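Bifunctional GH43-CE protein (Bacteroides eggerthii, PDB 6MLY) probably hydrolyses xylan-derived chains as a family 43 beta-xylosidase and carries a second, carbohydrate esterase domain, consistent with breakdown of complex arabinoxylans. Local coordinates at residues I598-A603 and G657-Y662. Residues are numbered along the deposited sequence; the frame is centred on the assembly and turned at random.
Sequences INDVKA and GNVGLY
Val659 lays its branched side chain over one turn of helix 596-610, between Asn599, Asp600 and Ala603, in the alpha/beta-hydrolase fold of the esterase part. Its loop, which links strands 651-654 and 671-675, passes over the helix face that carries Asn599 and Ala603, away from the sodium site. The small methyl of Ala603 suits the close apolar contact, CB lying 3.6 Å from Val659 CB. One turn earlier, Val659 CG2 lies 3.4 Å from Asn599 O, a carbonyl already taken by the helix bond from Ala603 N at 3.3 Å. Val659 holds CG1 opposite its backbone N (chi1 176°), which leaves CG2 beside that N and spreads the two methyls, CG1 to Ala603 and CG2 to the Asn599 end.

Asp600 starts off pointing away from the loop, yet its side chain crosses that of Val659 at about a right angle, and Asp600 OD1 comes to 3.7 Å from Val659 CG2. The carboxylate is buried but satisfied, since OD1 accepts a hydrogen bond from His532 and OD2 forms a salt bridge with Arg587. His532 also touches Val659, so the residue bonded to the acid packs against the valine as well. Gly657 has a positive phi (95°), which suits glycine because a beta carbon would press on the preceding carbonyl oxygen; without one, it also admits Asn599, whose CG is 3.8 Å from Gly657 CA.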
# COMPACT_ATOMS: atom_id res chain seq x y z
N ILE A 598 23.20 13.47 -14.55
CA ILE A 598 23.94 14.03 -13.41
C ILE A 598 23.11 15.16 -12.77
O ILE A 598 23.11 15.31 -11.55
CB ILE A 598 25.38 14.48 -13.82
CG1 ILE A 598 26.21 14.93 -12.61
CG2 ILE A 598 25.36 15.55 -14.90
CD1 ILE A 598 26.40 13.87 -11.55
N ASN A 599 22.40 15.91 -13.62
CA ASN A 599 21.41 16.93 -13.21
C ASN A 599 20.37 16.34 -12.25
O ASN A 599 19.91 17.03 -11.33
CB ASN A 599 20.69 17.54 -14.42
CG ASN A 599 21.51 18.56 -15.18
OD1 ASN A 599 22.69 18.76 -14.89
ND2 ASN A 599 20.90 19.21 -16.16
N ASP A 600 20.01 15.08 -12.46
CA ASP A 600 19.02 14.40 -11.63
C ASP A 600 19.64 14.05 -10.28
O ASP A 600 19.04 14.30 -9.24
CB ASP A 600 18.44 13.17 -12.34
CG ASP A 600 17.46 13.50 -13.46
OD1 ASP A 600 17.12 14.69 -13.63
OD2 ASP A 600 17.05 12.55 -14.16
N VAL A 601 20.85 13.47 -10.31
CA VAL A 601 21.54 13.03 -9.10
C VAL A 601 21.66 14.22 -8.14
O VAL A 601 21.29 14.12 -6.97
CB VAL A 601 22.92 12.42 -9.42
CG1 VAL A 601 23.74 12.18 -8.17
CG2 VAL A 601 22.76 11.14 -10.22
N LYS A 602 22.17 15.34 -8.66
CA LYS A 602 22.39 16.54 -7.87
C LYS A 602 21.06 17.07 -7.32
O LYS A 602 21.04 17.62 -6.23
CB LYS A 602 23.14 17.59 -8.70
CG LYS A 602 24.59 17.22 -8.99
CD LYS A 602 25.45 18.39 -9.43
CE LYS A 602 26.90 18.02 -9.70
NZ LYS A 602 27.59 17.53 -8.47
N ALA A 603 19.96 16.88 -8.07
CA ALA A 603 18.60 17.31 -7.65
C ALA A 603 18.05 16.43 -6.52
O ALA A 603 17.37 16.93 -5.61
CB ALA A 603 17.66 17.29 -8.83
N GLY A 657 22.11 21.90 -12.82
CA GLY A 657 20.80 21.88 -13.47
C GLY A 657 19.75 22.66 -12.69
O GLY A 657 20.08 23.35 -11.72
N ASN A 658 18.49 22.54 -13.12
CA ASN A 658 17.35 23.23 -12.52
C ASN A 658 16.16 22.27 -12.41
O ASN A 658 15.03 22.63 -12.74
CB ASN A 658 16.92 24.45 -13.33
CG ASN A 658 18.05 25.41 -13.59
OD1 ASN A 658 18.71 25.86 -12.65
ND2 ASN A 658 18.28 25.74 -14.85
N VAL A 659 16.43 21.05 -11.95
CA VAL A 659 15.46 19.97 -12.02
C VAL A 659 14.34 20.24 -10.99
O VAL A 659 13.18 20.41 -11.38
CB VAL A 659 16.14 18.60 -11.83
CG1 VAL A 659 15.14 17.46 -11.79
CG2 VAL A 659 17.18 18.35 -12.91
N GLY A 660 14.70 20.32 -9.71
CA GLY A 660 13.72 20.42 -8.61
C GLY A 660 13.29 21.85 -8.33
O GLY A 660 13.29 22.70 -9.23
N LEU A 661 12.92 22.11 -7.07
CA LEU A 661 12.54 23.45 -6.62
C LEU A 661 13.40 23.86 -5.41
O LEU A 661 13.03 24.76 -4.66
CB LEU A 661 11.05 23.47 -6.25
CG LEU A 661 10.07 22.94 -7.29
CD1 LEU A 661 8.67 22.90 -6.71
CD2 LEU A 661 10.10 23.77 -8.56
N TYR A 662 14.55 23.21 -5.23
CA TYR A 662 15.43 23.50 -4.10
C TYR A 662 16.84 23.80 -4.62
O TYR A 662 17.79 23.11 -4.25
CB TYR A 662 15.39 22.33 -3.11
CG TYR A 662 14.01 21.87 -2.73
CD1 TYR A 662 13.41 20.78 -3.35
CD2 TYR A 662 13.29 22.52 -1.74
CE1 TYR A 662 12.14 20.35 -3.00
CE2 TYR A 662 12.02 22.10 -1.37
CZ TYR A 662 11.44 21.01 -2.01
OH TYR A 662 10.18 20.60 -1.66